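Local coordinates for homoaconitase large subunit (Methanocaldococcus jannaschii, PDB 4KP2), which forms the large subunit of a [4Fe-4S] hydro-lyase that interconverts (R)-homocitrate and homoisocitrate through cis-homoaconitate in 2-oxosuberate biosynthesis, at residues A[176-181]-A[208-213]; A[313-318]-A[397-402]. All blocks are in the same frame, centred on the assembly; numbering follows the deposited sequence.

Followed from the N terminus, the chain reaches interaction 1 first. Strand 167-180 runs into a connection containing helix 189-200, after which strand 208-213 returns beside 176-181 in parallel, closing a short beta-alpha-beta unit within a mixed sheet. Interaction 2 opens only after that loop has closed, so the two contacts follow in series and neither nest nor cross. Its loop is longer: 78 residues separate 313-318 from 397-402, and their pairing joins strands 317-320 and 399-402 inside a five-stranded parallel sheet. The contact centres lie 32 Å apart, with nearest atoms about 16 Å apart, and each ties together a different sheet of the subunit.

Interaction 1. Residues A[176-181]-A[208-213]; sequences IRVDIV and MAIEYG
Ile176, Val178 and Ile180 meet Ile210 and Tyr212 on the apolar face of two neighbouring parallel strands, whose segment axes approach to 4.6 Å at 22°. This is the tightly packed side. CG2 of Ile176 reaches CD1 of Ile210 at 3.6 Å, the two side chains lying side by side and pointing the same way. Tyr212 runs alongside Val178 and Ile180, its CD1 4.1 Å from Ile180 CD1. Helix 189-200 covers this face through Val193 and Val196, as expected for the helix of the beta-alpha-beta unit that links the strands. Backbone bonds alternate across the seam, among them Val178 N to Glu211 O (2.7 Å) and Gly213 N to Val178 O (2.9 Å).

The other face carries Arg177, Asp179 and Glu211; the first two are partly exposed, and charge takes the place of apolar packing. The chain of Arg177 bends at chi2 (77°), and its guanidinium meets Asp179 side-on: NE bonds OD1, while NH2 bonds OD2 at 2.8 Å. Both nitrogens approach from above the carboxylate plane. NH1 reaches Glu211 OE2 at 2.8 Å in a salt bridge whose hydrogen bond is weak, the Arg177 guanidinium and Glu211 carboxylate planes standing 78° apart. Gly213 CA sits against one guanidinium face, 3.4 Å from NH2, where a CB would clash. Tyr280 OH also bonds Glu211 OE2.

One guanidinium thus joins two carboxylates from adjacent strands, which would be expected to offset part of their negative charge and to restrict rotation of the arginine's flat end.

Interaction 2. Residues A[313-318]-A[397-402]; sequences TEINQV and GEICLS
Asn316 turns its side chain toward the 397-402 segment and uses its amide oxygen as a substitute for a backbone carbonyl. OD1 accepts the N-H of Ile399 at 2.9 Å (angle at H 165°). With CG anti to its own carbonyl carbon (chi1 -50°), the side chain lies near its backbone N, which bonds Ile399 O at 2.8 Å. Ile399 is therefore held at both N and O by one residue, and Gln317 N adds a weak bond to the same oxygen. Without the amide, as with an alanine here, Ile399 N is likely to lose its OD1 acceptor, and with it the side-chain link ahead of the regular strand pairing.

Around this grip the side chains take different attitudes. Ile315 and Ile399 cross at about a right angle, their CG2 methyls 3.8 Å apart, whereas Val318 and Leu401 run side by side in the same direction. Glu398 slants across Asn316, its CG 3.6 Å from Asn316 CB and its carboxylate plane 68° from the amide plane; its OE1 bonds Ala395 N. Gln317 is extended beyond CG and sends NE2 to Cys400 SG in a weak 3.7 Å bond, while Gly392 O provides the main partner of that nitrogen.

Past the side-chain link, Leu401 N bonds Gln317 O at 2.8 Å, and within these two segments the regular parallel pairs are Gln317 with Cys400 and Val318 with Leu401. Such parallel pairing of central strands, with helix 424-433 packed over Val318 and Leu401, belongs to the three-layer alpha-beta-alpha sandwich of the aconitase family.

Interaction 1. Residues A[176-181]-A[208-213]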
loop_
_atom_site.group_PDB
_atom_site.type_symbol
_atom_site.label_atom_id
_atom_site.label_comp_id
_atom_site.label_asym_id
_atom_site.label_seq_id
_atom_site.Cartn_x
_atom_site.Cartn_y
_atom_site.Cartn_z
ATOM N N ILE A 176 31.908 -8.404 -21.531
ATOM C CA ILE A 176 32.727 -8.714 -20.370
ATOM C C ILE A 176 32.202 -9.993 -19.719
ATOM O O ILE A 176 31.133 -10.005 -19.101
ATOM C CB ILE A 176 32.764 -7.537 -19.366
ATOM C CG1 ILE A 176 33.216 -8.006 -17.980
ATOM C CG2 ILE A 176 31.410 -6.857 -19.290
ATOM C CD1 ILE A 176 34.674 -8.390 -17.902
ATOM N N ARG A 177 32.951 -11.076 -19.893
ATOM C CA ARG A 177 32.560 -12.375 -19.367
ATOM C C ARG A 177 32.795 -12.443 -17.864
ATOM O O ARG A 177 33.880 -12.121 -17.382
ATOM C CB ARG A 177 33.345 -13.481 -20.068
ATOM C CG ARG A 177 33.249 -14.838 -19.398
ATOM C CD ARG A 177 31.929 -15.524 -19.684
ATOM N NE ARG A 177 31.881 -16.846 -19.068
ATOM C CZ ARG A 177 30.971 -17.773 -19.349
ATOM N NH1 ARG A 177 30.026 -17.529 -20.245
ATOM N NH2 ARG A 177 31.011 -18.949 -18.736
ATOM N N VAL A 178 31.771 -12.861 -17.129
ATOM C CA VAL A 178 31.874 -12.990 -15.681
ATOM C C VAL A 178 31.607 -14.426 -15.243
ATOM O O VAL A 178 30.456 -14.848 -15.124
ATOM C CB VAL A 178 30.900 -12.042 -14.957
ATOM C CG1 VAL A 178 31.059 -12.167 -13.449
ATOM C CG2 VAL A 178 31.134 -10.606 -15.398
ATOM N N ASP A 179 32.680 -15.176 -15.014
ATOM C CA ASP A 179 32.566 -16.541 -14.516
ATOM C C ASP A 179 32.494 -16.548 -12.996
ATOM O O ASP A 179 33.363 -15.996 -12.321
ATOM C CB ASP A 179 33.746 -17.396 -14.986
ATOM C CG ASP A 179 33.638 -17.788 -16.447
ATOM O OD1 ASP A 179 34.181 -17.057 -17.301
ATOM O OD2 ASP A 179 33.013 -18.830 -16.739
ATOM N N ILE A 180 31.455 -17.175 -12.460
ATOM C CA ILE A 180 31.288 -17.274 -11.018
ATOM C C ILE A 180 31.411 -18.725 -10.568
ATOM O O ILE A 180 30.541 -19.549 -10.849
ATOM C CB ILE A 180 29.931 -16.709 -10.569
ATOM C CG1 ILE A 180 29.728 -15.305 -11.141
ATOM C CG2 ILE A 180 29.839 -16.688 -9.054
ATOM C CD1 ILE A 180 28.414 -14.673 -10.752
ATOM N N VAL A 181 32.501 -19.032 -9.874
ATOM C CA VAL A 181 32.766 -20.397 -9.433
ATOM C C VAL A 181 32.982 -20.469 -7.926
ATOM O O VAL A 181 33.215 -19.451 -7.276
ATOM C CB VAL A 181 33.997 -20.989 -10.142
ATOM C CG1 VAL A 181 33.741 -21.110 -11.638
ATOM C CG2 VAL A 181 35.223 -20.134 -9.869
ATOM N N MET A 208 28.841 -2.025 -22.910
ATOM C CA MET A 208 29.184 -3.441 -22.990
ATOM C C MET A 208 28.105 -4.328 -22.380
ATOM O O MET A 208 27.252 -3.857 -21.628
ATOM C CB MET A 208 30.525 -3.705 -22.304
ATOM C CG MET A 208 31.706 -2.992 -22.943
ATOM S SD MET A 208 33.239 -3.263 -22.040
ATOM C CE MET A 208 33.324 -5.051 -22.060
ATOM N N ALA A 209 28.156 -5.614 -22.709
ATOM C CA ALA A 209 27.186 -6.578 -22.206
ATOM C C ALA A 209 27.813 -7.495 -21.163
ATOM O O ALA A 209 28.997 -7.821 -21.242
ATOM C CB ALA A 209 26.608 -7.394 -23.351
ATOM N N ILE A 210 27.011 -7.913 -20.189
ATOM C CA ILE A 210 27.487 -8.793 -19.131
ATOM C C ILE A 210 27.078 -10.235 -19.401
ATOM O O ILE A 210 25.903 -10.526 -19.621
ATOM C CB ILE A 210 26.926 -8.382 -17.758
ATOM C CG1 ILE A 210 27.027 -6.868 -17.561
ATOM C CG2 ILE A 210 27.654 -9.122 -16.648
ATOM C CD1 ILE A 210 28.433 -6.377 -17.320
ATOM N N GLU A 211 28.051 -11.140 -19.384
ATOM C CA GLU A 211 27.773 -12.555 -19.592
ATOM C C GLU A 211 28.167 -13.377 -18.372
ATOM O O GLU A 211 29.349 -13.624 -18.132
ATOM C CB GLU A 211 28.504 -13.072 -20.833
ATOM C CG GLU A 211 28.280 -14.548 -21.115
ATOM C CD GLU A 211 28.895 -14.993 -22.427
ATOM O OE1 GLU A 211 29.136 -14.127 -23.294
ATOM O OE2 GLU A 211 29.139 -16.207 -22.589
ATOM N N TYR A 212 27.169 -13.795 -17.601
ATOM C CA TYR A 212 27.416 -14.595 -16.408
ATOM C C TYR A 212 27.549 -16.073 -16.750
ATOM O O TYR A 212 26.778 -16.612 -17.545
ATOM C CB TYR A 212 26.297 -14.402 -15.384
ATOM C CG TYR A 212 26.142 -12.984 -14.887
ATOM C CD1 TYR A 212 26.969 -12.482 -13.889
ATOM C CD2 TYR A 212 25.162 -12.149 -15.407
ATOM C CE1 TYR A 212 26.828 -11.187 -13.428
ATOM C CE2 TYR A 212 25.013 -10.854 -14.955
ATOM C CZ TYR A 212 25.847 -10.378 -13.964
ATOM O OH TYR A 212 25.696 -9.086 -13.515
ATOM N N GLY A 213 28.533 -16.724 -16.140
ATOM C CA GLY A 213 28.749 -18.144 -16.337
ATOM C C GLY A 213 29.409 -18.768 -15.124
ATOM O O GLY A 213 29.641 -18.095 -14.120
#

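Interaction 2. Residues A[313-318]-A[397-402]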
loop_
_atom_site.group_PDB
_atom_site.type_symbol
_atom_site.label_atom_id
_atom_site.label_comp_id
_atom_site.label_asym_id
_atom_site.label_seq_id
_atom_site.Cartn_x
_atom_site.Cartn_y
_atom_site.Cartn_z
ATOM N N THR A 313 25.413 -0.399 12.095
ATOM C CA THR A 313 24.864 0.802 11.478
ATOM C C THR A 313 23.373 0.936 11.766
ATOM O O THR A 313 22.585 0.050 11.436
ATOM C CB THR A 313 25.083 0.801 9.954
ATOM O OG1 THR A 313 26.480 0.655 9.670
ATOM C CG2 THR A 313 24.578 2.098 9.341
ATOM N N GLU A 314 22.996 2.051 12.382
ATOM C CA GLU A 314 21.602 2.301 12.726
ATOM C C GLU A 314 20.747 2.535 11.487
ATOM O O GLU A 314 21.063 3.388 10.656
ATOM C CB GLU A 314 21.491 3.504 13.664
ATOM C CG GLU A 314 20.059 3.912 13.966
ATOM C CD GLU A 314 19.973 5.227 14.714
ATOM O OE1 GLU A 314 21.034 5.760 15.104
ATOM O OE2 GLU A 314 18.845 5.728 14.909
ATOM N N ILE A 315 19.664 1.775 11.369
ATOM C CA ILE A 315 18.715 1.959 10.277
ATOM C C ILE A 315 17.354 2.405 10.802
ATOM O O ILE A 315 16.956 2.047 11.911
ATOM C CB ILE A 315 18.566 0.680 9.422
ATOM C CG1 ILE A 315 18.451 -0.561 10.311
ATOM C CG2 ILE A 315 19.747 0.532 8.481
ATOM C CD1 ILE A 315 17.030 -0.953 10.648
ATOM N N ASN A 316 16.643 3.192 10.001
ATOM C CA ASN A 316 15.347 3.719 10.405
ATOM C C ASN A 316 14.200 3.136 9.588
ATOM O O ASN A 316 13.035 3.263 9.963
ATOM C CB ASN A 316 15.339 5.244 10.305
ATOM C CG ASN A 316 16.534 5.880 10.987
ATOM O OD1 ASN A 316 17.325 6.576 10.350
ATOM N ND2 ASN A 316 16.672 5.642 12.286
ATOM N N GLN A 317 14.536 2.499 8.472
ATOM C CA GLN A 317 13.531 1.897 7.603
ATOM C C GLN A 317 14.127 0.729 6.824
ATOM O O GLN A 317 15.305 0.741 6.477
ATOM C CB GLN A 317 12.962 2.944 6.639
ATOM C CG GLN A 317 11.800 2.450 5.788
ATOM C CD GLN A 317 11.260 3.514 4.856
ATOM O OE1 GLN A 317 10.302 4.213 5.182
ATOM N NE2 GLN A 317 11.870 3.639 3.683
ATOM N N VAL A 318 13.312 -0.287 6.565
ATOM C CA VAL A 318 13.754 -1.434 5.782
ATOM C C VAL A 318 12.722 -1.785 4.721
ATOM O O VAL A 318 11.553 -2.004 5.031
ATOM C CB VAL A 318 14.001 -2.673 6.665
ATOM C CG1 VAL A 318 14.332 -3.880 5.803
ATOM C CG2 VAL A 318 15.117 -2.406 7.664
ATOM N N GLY A 397 18.336 12.758 7.183
ATOM C CA GLY A 397 19.136 12.024 8.146
ATOM C C GLY A 397 18.601 10.630 8.406
ATOM O O GLY A 397 19.104 9.913 9.270
ATOM N N GLU A 398 17.578 10.244 7.652
ATOM C CA GLU A 398 16.950 8.941 7.826
ATOM C C GLU A 398 17.618 7.888 6.946
ATOM O O GLU A 398 17.901 8.134 5.773
ATOM C CB GLU A 398 15.454 9.033 7.524
ATOM C CG GLU A 398 14.661 7.803 7.920
ATOM C CD GLU A 398 13.179 8.087 8.043
ATOM O OE1 GLU A 398 12.763 9.223 7.735
ATOM O OE2 GLU A 398 12.432 7.176 8.456
ATOM N N ILE A 399 17.866 6.714 7.521
ATOM C CA ILE A 399 18.574 5.648 6.823
ATOM C C ILE A 399 17.652 4.480 6.478
ATOM O O ILE A 399 16.867 4.029 7.312
ATOM C CB ILE A 399 19.762 5.130 7.662
ATOM C CG1 ILE A 399 20.771 6.253 7.906
ATOM C CG2 ILE A 399 20.439 3.956 6.978
ATOM C CD1 ILE A 399 22.009 5.808 8.649
ATOM N N CYS A 400 17.753 3.995 5.245
ATOM C CA CYS A 400 16.945 2.868 4.796
ATOM C C CYS A 400 17.791 1.720 4.252
ATOM O O CYS A 400 18.708 1.929 3.461
ATOM C CB CYS A 400 15.942 3.315 3.731
ATOM S SG CYS A 400 15.032 1.961 2.951
ATOM N N LEU A 401 17.472 0.505 4.687
ATOM C CA LEU A 401 18.099 -0.694 4.148
ATOM C C LEU A 401 17.143 -1.359 3.169
ATOM O O LEU A 401 16.096 -1.871 3.565
ATOM C CB LEU A 401 18.464 -1.667 5.268
ATOM C CG LEU A 401 19.089 -2.987 4.813
ATOM C CD1 LEU A 401 20.410 -2.740 4.106
ATOM C CD2 LEU A 401 19.279 -3.928 5.985
ATOM N N SER A 402 17.504 -1.351 1.891
ATOM C CA SER A 402 16.603 -1.833 0.850
ATOM C C SER A 402 17.155 -3.028 0.079
ATOM O O SER A 402 18.361 -3.273 0.066
ATOM C CB SER A 402 16.269 -0.701 -0.123
ATOM O OG SER A 402 15.414 -1.157 -1.154
#